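Local structure of ornithine carbamoyltransferase, mitochondrial (Coccidioides immitis, 3SDS) at residues R79-M91 against N333-F345. The protein catalyses the transfer of the carbamoyl group from carbamoyl phosphate to L-ornithine, giving L-citrulline and phosphate, a step of arginine biosynthesis. Sequence-based numbering, arbitrary orientation.
Sequences RTRVSTEGAVVKM and NRLWAAISALEAF
A87 is the knob of this helix pair: its CB enters a hole lined by L335, A338, I339 and L342. A methyl suits the place because the axes of 79-90 and 333-345 approach to 8.3 Å, crossing at -51°. A87 CB already lies 3.5 Å from A338 CB. L335, I339 and L342 close round it, with the methyl of A338 as the floor. With chi1 at 173°, the L335 chain runs opposite its own N, and the turn at CG (chi2) lays CD1 over the backbone of the facing helix, 3.7 Å from G86 C, where glycine keeps the surface low. From the other flank L342 brings CD1 to A87 CB and, crossing V88 at about a right angle, to V88 CG2 at 4.0 Å. Where helix 79-90 ends, the flexible thioether of M91 brings CE to 3.8 Å from I339 O and also to L342 CB.

The N-terminal end of 79-91 is polar. R334 folds back through bends at chi2 and chi3, and its NH2 donates to T80 OG1 at 2.9 Å, with the hydroxyl tilted 29° out of the guanidinium plane. The same NH2 donates to a water that also hydrogen-bonds S83 OG, while the small S83 lets its CB pack on R334 CB. T80 and R334 are probably carbamoyl phosphate ligands, as in related enzymes, and this bond ties together parts of the site drawn from distant sequence.

Helix 78-90 follows strand 68-73 of the parallel carbamoyl phosphate domain sheet, with T80 and T84 against that strand. Helix 327-347, from the C-terminal end of the chain, packs on its other side and is itself flanked by helices 34-51 and 156-169.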
ATOM      1  N   ARG A  79       2.523   8.015  11.857  1.00 48.32           N
ATOM      2  CA  ARG A  79       3.866   8.540  11.990  1.00 46.94           C
ATOM      3  C   ARG A  79       4.923   7.440  11.818  1.00 45.41           C
ATOM      4  O   ARG A  79       5.861   7.601  11.016  1.00 44.71           O
ATOM      5  CB  ARG A  79       4.041   9.286  13.319  1.00 47.39           C
ATOM      6  CG  ARG A  79       5.355  10.090  13.418  1.00 48.47           C
ATOM      7  CD  ARG A  79       5.091  11.553  13.809  1.00 51.20           C
ATOM      8  NE  ARG A  79       4.218  12.205  12.821  1.00 54.45           N
ATOM      9  CZ  ARG A  79       3.591  13.371  13.002  1.00 55.67           C
ATOM     10  NH1 ARG A  79       2.811  13.864  12.046  1.00 56.63           N
ATOM     11  NH2 ARG A  79       3.730  14.047  14.136  1.00 55.00           N
ATOM     12  N   THR A  80       4.776   6.328  12.551  1.00 44.51           N
ATOM     13  CA  THR A  80       5.719   5.200  12.419  1.00 42.76           C
ATOM     14  C   THR A  80       5.761   4.637  10.989  1.00 42.33           C
ATOM     15  O   THR A  80       6.859   4.300  10.472  1.00 41.21           O
ATOM     16  CB  THR A  80       5.484   4.069  13.471  1.00 42.84           C
ATOM     17  OG1 THR A  80       6.202   4.392  14.669  1.00 42.49           O
ATOM     18  CG2 THR A  80       5.977   2.679  12.958  1.00 40.94           C
ATOM     19  N   ARG A  81       4.626   4.570  10.342  1.00 42.08           N
ATOM     20  CA  ARG A  81       4.546   4.081   9.000  1.00 42.21           C
ATOM     21  C   ARG A  81       5.349   4.925   8.065  1.00 41.78           C
ATOM     22  O   ARG A  81       6.064   4.442   7.259  1.00 41.75           O
ATOM     23  CB  ARG A  81       3.113   4.171   8.569  1.00 43.03           C
ATOM     24  CG  ARG A  81       2.576   2.938   8.004  1.00 45.24           C
ATOM     25  CD  ARG A  81       1.273   3.190   7.385  1.00 45.42           C
ATOM     26  NE  ARG A  81       1.379   3.084   5.956  1.00 44.87           N
ATOM     27  CZ  ARG A  81       0.385   3.315   5.141  1.00 45.34           C
ATOM     28  NH1 ARG A  81      -0.768   3.675   5.612  1.00 45.81           N
ATOM     29  NH2 ARG A  81       0.556   3.185   3.868  1.00 45.70           N
ATOM     30  N   VAL A  82       5.188   6.220   8.158  1.00 41.47           N
ATOM     31  CA  VAL A  82       5.850   7.149   7.244  1.00 40.79           C
ATOM     32  C   VAL A  82       7.365   6.943   7.180  1.00 39.71           C
ATOM     33  O   VAL A  82       7.922   6.888   6.095  1.00 40.27           O
ATOM     34  CB  VAL A  82       5.518   8.627   7.545  1.00 41.68           C
ATOM     35  CG1 VAL A  82       6.218   9.548   6.544  1.00 40.71           C
ATOM     36  CG2 VAL A  82       4.012   8.857   7.532  1.00 42.07           C
ATOM     37  N   SER A  83       8.021   6.820   8.331  1.00 38.90           N
ATOM     38  CA  SER A  83       9.478   6.647   8.405  1.00 37.92           C
ATOM     39  C   SER A  83       9.999   5.239   8.021  1.00 37.56           C
ATOM     40  O   SER A  83      11.070   5.115   7.401  1.00 37.03           O
ATOM     41  CB  SER A  83       9.969   7.015   9.802  1.00 37.76           C
ATOM     42  OG  SER A  83       9.336   6.213  10.798  1.00 39.10           O
ATOM     43  N   THR A  84       9.272   4.185   8.412  1.00 37.42           N
ATOM     44  CA  THR A  84       9.644   2.812   8.028  1.00 36.78           C
ATOM     45  C   THR A  84       9.530   2.704   6.507  1.00 36.80           C
ATOM     46  O   THR A  84      10.452   2.242   5.809  1.00 36.42           O
ATOM     47  CB  THR A  84       8.736   1.738   8.734  1.00 37.43           C
ATOM     48  OG1 THR A  84       8.601   2.036  10.140  1.00 38.57           O
ATOM     49  CG2 THR A  84       9.293   0.329   8.581  1.00 35.62           C
ATOM     50  N   GLU A  85       8.404   3.171   5.988  1.00 37.11           N
ATOM     51  CA  GLU A  85       8.172   3.105   4.568  1.00 37.43           C
ATOM     52  C   GLU A  85       9.361   3.772   3.833  1.00 37.30           C
ATOM     53  O   GLU A  85      10.037   3.123   3.016  1.00 37.10           O
ATOM     54  CB  GLU A  85       6.791   3.675   4.213  1.00 37.85           C
ATOM     55  CG  GLU A  85       6.150   2.949   3.033  1.00 40.10           C
ATOM     56  CD  GLU A  85       4.602   2.829   3.041  1.00 42.21           C
ATOM     57  OE1 GLU A  85       3.953   2.691   4.101  1.00 42.19           O
ATOM     58  OE2 GLU A  85       4.035   2.826   1.930  1.00 44.07           O
ATOM     59  N   GLY A  86       9.664   5.027   4.186  1.00 37.09           N
ATOM     60  CA  GLY A  86      10.760   5.784   3.555  1.00 36.47           C
ATOM     61  C   GLY A  86      12.130   5.134   3.668  1.00 35.76           C
ATOM     62  O   GLY A  86      12.928   5.176   2.726  1.00 36.13           O
ATOM     63  N   ALA A  87      12.399   4.526   4.821  1.00 34.95           N
ATOM     64  CA  ALA A  87      13.676   3.870   5.089  1.00 34.46           C
ATOM     65  C   ALA A  87      13.902   2.632   4.240  1.00 34.38           C
ATOM     66  O   ALA A  87      14.976   2.452   3.654  1.00 34.50           O
ATOM     67  CB  ALA A  87      13.782   3.518   6.546  1.00 34.39           C
ATOM     68  N   VAL A  88      12.888   1.777   4.174  1.00 34.26           N
ATOM     69  CA  VAL A  88      12.953   0.602   3.315  1.00 33.87           C
ATOM     70  C   VAL A  88      13.234   1.006   1.862  1.00 34.21           C
ATOM     71  O   VAL A  88      14.113   0.429   1.216  1.00 34.34           O
ATOM     72  CB  VAL A  88      11.650  -0.215   3.424  1.00 34.25           C
ATOM     73  CG1 VAL A  88      11.669  -1.434   2.499  1.00 33.60           C
ATOM     74  CG2 VAL A  88      11.409  -0.638   4.880  1.00 33.77           C
ATOM     75  N   VAL A  89      12.517   2.012   1.357  1.00 34.47           N
ATOM     76  CA  VAL A  89      12.639   2.420  -0.055  1.00 35.12           C
ATOM     77  C   VAL A  89      14.031   2.982  -0.437  1.00 35.78           C
ATOM     78  O   VAL A  89      14.535   2.688  -1.517  1.00 35.91           O
ATOM     79  CB  VAL A  89      11.495   3.378  -0.479  1.00 35.79           C
ATOM     80  CG1 VAL A  89      11.771   4.019  -1.865  1.00 36.56           C
ATOM     81  CG2 VAL A  89      10.163   2.650  -0.470  1.00 34.62           C
ATOM     82  N   LYS A  90      14.656   3.775   0.437  1.00 36.43           N
ATOM     83  CA  LYS A  90      16.055   4.201   0.213  1.00 37.21           C
ATOM     84  C   LYS A  90      16.975   3.012  -0.078  1.00 37.39           C
ATOM     85  O   LYS A  90      17.894   3.130  -0.925  1.00 38.03           O
ATOM     86  CB  LYS A  90      16.604   5.023   1.385  1.00 37.20           C
ATOM     87  CG  LYS A  90      16.229   6.505   1.357  1.00 38.71           C
ATOM     88  CD  LYS A  90      17.201   7.298   0.496  1.00 43.01           C
ATOM     89  CE  LYS A  90      16.529   8.474  -0.287  1.00 46.54           C
ATOM     90  NZ  LYS A  90      15.452   9.219   0.457  1.00 47.17           N
ATOM     91  N   MET A  91      16.727   1.878   0.596  1.00 36.69           N
ATOM     92  CA  MET A  91      17.480   0.637   0.326  1.00 37.03           C
ATOM     93  C   MET A  91      16.979  -0.200  -0.874  1.00 37.83           C
ATOM     94  O   MET A  91      17.504  -1.296  -1.160  1.00 38.47           O
ATOM     95  CB  MET A  91      17.629  -0.209   1.577  1.00 36.03           C
ATOM     96  CG  MET A  91      18.730   0.306   2.484  1.00 36.72           C
ATOM     97  SD  MET A  91      18.787  -0.441   4.134  1.00 35.89           S
ATOM     98  CE  MET A  91      17.546   0.592   4.914  1.00 31.68           C
ATOM     99  N   ASN A 333      14.511  12.576  12.510  1.00 36.83           N
ATOM    100  CA  ASN A 333      15.536  11.587  12.845  1.00 36.12           C
ATOM    101  C   ASN A 333      15.001  10.140  12.950  1.00 35.72           C
ATOM    102  O   ASN A 333      15.789   9.196  13.091  1.00 35.17           O
ATOM    103  CB  ASN A 333      16.307  11.994  14.105  1.00 36.41           C
ATOM    104  CG  ASN A 333      17.227  13.226  13.886  1.00 38.02           C
ATOM    105  OD1 ASN A 333      17.668  13.518  12.765  1.00 37.91           O
ATOM    106  ND2 ASN A 333      17.522  13.940  14.975  1.00 38.51           N
ATOM    107  N   ARG A 334      13.672   9.961  12.877  1.00 35.67           N
ATOM    108  CA  ARG A 334      13.098   8.622  12.824  1.00 35.48           C
ATOM    109  C   ARG A 334      13.485   7.929  11.510  1.00 35.65           C
ATOM    110  O   ARG A 334      13.779   6.712  11.482  1.00 35.39           O
ATOM    111  CB  ARG A 334      11.578   8.652  12.995  1.00 36.04           C
ATOM    112  CG  ARG A 334      11.074   8.788  14.462  1.00 36.74           C
ATOM    113  CD  ARG A 334      11.520   7.615  15.371  1.00 37.83           C
ATOM    114  NE  ARG A 334      10.795   6.364  15.117  1.00 38.30           N
ATOM    115  CZ  ARG A 334       9.569   6.104  15.592  1.00 40.40           C
ATOM    116  NH1 ARG A 334       8.930   7.012  16.331  1.00 39.69           N
ATOM    117  NH2 ARG A 334       8.961   4.946  15.318  1.00 40.33           N
ATOM    118  N   LEU A 335      13.506   8.712  10.427  1.00 35.72           N
ATOM    119  CA  LEU A 335      13.844   8.191   9.117  1.00 34.94           C
ATOM    120  C   LEU A 335      15.260   7.639   9.149  1.00 34.85           C
ATOM    121  O   LEU A 335      15.490   6.495   8.731  1.00 34.70           O
ATOM    122  CB  LEU A 335      13.677   9.257   8.032  1.00 35.13           C
ATOM    123  CG  LEU A 335      14.160   8.932   6.597  1.00 35.33           C
ATOM    124  CD1 LEU A 335      13.576   7.634   6.023  1.00 35.12           C
ATOM    125  CD2 LEU A 335      13.927  10.083   5.627  1.00 34.54           C
ATOM    126  N   TRP A 336      16.190   8.446   9.666  1.00 34.89           N
ATOM    127  CA  TRP A 336      17.618   8.094   9.701  1.00 34.67           C
ATOM    128  C   TRP A 336      17.888   6.913  10.658  1.00 34.68           C
ATOM    129  O   TRP A 336      18.710   6.029  10.341  1.00 35.30           O
ATOM    130  CB  TRP A 336      18.509   9.335   9.956  1.00 34.54           C
ATOM    131  CG  TRP A 336      18.014  10.539   9.138  1.00 35.47           C
ATOM    132  CD1 TRP A 336      17.470  11.707   9.629  1.00 35.22           C
ATOM    133  CD2 TRP A 336      17.945  10.649   7.702  1.00 34.57           C
ATOM    134  NE1 TRP A 336      17.095  12.527   8.594  1.00 33.96           N
ATOM    135  CE2 TRP A 336      17.360  11.899   7.405  1.00 34.20           C
ATOM    136  CE3 TRP A 336      18.328   9.807   6.637  1.00 35.61           C
ATOM    137  CZ2 TRP A 336      17.149  12.339   6.084  1.00 35.56           C
ATOM    138  CZ3 TRP A 336      18.116  10.243   5.311  1.00 34.37           C
ATOM    139  CH2 TRP A 336      17.534  11.500   5.052  1.00 35.44           C
ATOM    140  N   ALA A 337      17.153   6.853  11.771  1.00 33.96           N
ATOM    141  CA  ALA A 337      17.274   5.741  12.707  1.00 33.47           C
ATOM    142  C   ALA A 337      16.756   4.397  12.145  1.00 33.64           C
ATOM    143  O   ALA A 337      17.362   3.349  12.380  1.00 33.75           O
ATOM    144  CB  ALA A 337      16.586   6.084  13.999  1.00 33.66           C
ATOM    145  N   ALA A 338      15.663   4.423  11.383  1.00 33.86           N
ATOM    146  CA  ALA A 338      15.182   3.206  10.712  1.00 33.86           C
ATOM    147  C   ALA A 338      16.163   2.639   9.683  1.00 34.27           C
ATOM    148  O   ALA A 338      16.312   1.404   9.588  1.00 34.72           O
ATOM    149  CB  ALA A 338      13.831   3.430  10.075  1.00 33.54           C
ATOM    150  N   ILE A 339      16.830   3.517   8.920  1.00 34.33           N
ATOM    151  CA  ILE A 339      17.792   3.061   7.908  1.00 34.29           C
ATOM    152  C   ILE A 339      18.916   2.303   8.614  1.00 34.62           C
ATOM    153  O   ILE A 339      19.310   1.192   8.204  1.00 34.90           O
ATOM    154  CB  ILE A 339      18.382   4.228   7.036  1.00 34.96           C
ATOM    155  CG1 ILE A 339      17.327   4.810   6.063  1.00 34.14           C
ATOM    156  CG2 ILE A 339      19.670   3.763   6.271  1.00 33.85           C
ATOM    157  CD1 ILE A 339      17.756   6.112   5.330  1.00 30.60           C
ATOM    158  N   SER A 340      19.411   2.907   9.690  1.00 34.52           N
ATOM    159  CA  SER A 340      20.517   2.342  10.464  1.00 34.61           C
ATOM    160  C   SER A 340      20.130   0.971  11.035  1.00 34.42           C
ATOM    161  O   SER A 340      20.889  -0.006  10.899  1.00 34.75           O
ATOM    162  CB  SER A 340      20.880   3.307  11.594  1.00 34.65           C
ATOM    163  OG  SER A 340      22.002   2.878  12.325  1.00 35.20           O
ATOM    164  N   ALA A 341      18.935   0.903  11.635  1.00 33.36           N
ATOM    165  CA  ALA A 341      18.487  -0.309  12.301  1.00 33.39           C
ATOM    166  C   ALA A 341      18.209  -1.458  11.334  1.00 33.95           C
ATOM    167  O   ALA A 341      18.594  -2.612  11.606  1.00 34.29           O
ATOM    168  CB  ALA A 341      17.285  -0.036  13.176  1.00 32.89           C
ATOM    169  N   LEU A 342      17.543  -1.148  10.220  1.00 33.98           N
ATOM    170  CA  LEU A 342      17.264  -2.155   9.203  1.00 34.39           C
ATOM    171  C   LEU A 342      18.551  -2.641   8.536  1.00 35.23           C
ATOM    172  O   LEU A 342      18.669  -3.841   8.272  1.00 36.32           O
ATOM    173  CB  LEU A 342      16.284  -1.646   8.132  1.00 34.30           C
ATOM    174  CG  LEU A 342      14.876  -1.198   8.515  1.00 33.00           C
ATOM    175  CD1 LEU A 342      14.387  -0.184   7.503  1.00 32.32           C
ATOM    176  CD2 LEU A 342      13.923  -2.362   8.583  1.00 30.74           C
ATOM    177  N   GLU A 343      19.502  -1.746   8.245  1.00 35.27           N
ATOM    178  CA  GLU A 343      20.800  -2.215   7.730  1.00 36.29           C
ATOM    179  C   GLU A 343      21.456  -3.214   8.685  1.00 36.69           C
ATOM    180  O   GLU A 343      21.985  -4.251   8.246  1.00 36.97           O
ATOM    181  CB  GLU A 343      21.787  -1.071   7.466  1.00 36.95           C
ATOM    182  CG  GLU A 343      23.007  -1.491   6.632  1.00 37.51           C
ATOM    183  CD  GLU A 343      24.279  -0.738   7.011  1.00 41.79           C
ATOM    184  OE1 GLU A 343      24.195   0.157   7.885  1.00 40.96           O
ATOM    185  OE2 GLU A 343      25.367  -1.049   6.436  1.00 43.96           O
ATOM    186  N   ALA A 344      21.414  -2.891   9.980  1.00 36.24           N
ATOM    187  CA  ALA A 344      22.090  -3.689  10.995  1.00 36.77           C
ATOM    188  C   ALA A 344      21.468  -5.074  11.178  1.00 37.39           C
ATOM    189  O   ALA A 344      22.181  -6.090  11.259  1.00 38.12           O
ATOM    190  CB  ALA A 344      22.099  -2.952  12.291  1.00 36.19           C
ATOM    191  N   PHE A 345      20.139  -5.115  11.244  1.00 37.08           N
ATOM    192  CA  PHE A 345      19.451  -6.345  11.614  1.00 37.59           C
ATOM    193  C   PHE A 345      19.079  -7.213  10.418  1.00 37.99           C
ATOM    194  O   PHE A 345      19.118  -8.439  10.524  1.00 38.57           O
ATOM    195  CB  PHE A 345      18.267  -6.074  12.560  1.00 37.10           C
ATOM    196  CG  PHE A 345      18.702  -5.774  13.982  1.00 38.31           C
ATOM    197  CD1 PHE A 345      18.798  -6.795  14.931  1.00 37.77           C
ATOM    198  CD2 PHE A 345      19.065  -4.476  14.358  1.00 39.04           C
ATOM    199  CE1 PHE A 345      19.226  -6.529  16.225  1.00 38.36           C
ATOM    200  CE2 PHE A 345      19.493  -4.191  15.670  1.00 38.26           C
ATOM    201  CZ  PHE A 345      19.580  -5.220  16.597  1.00 39.18           C
TER
HETATM  202  O   HOH W   1      10.136   4.019  12.724  1.00 31.18           O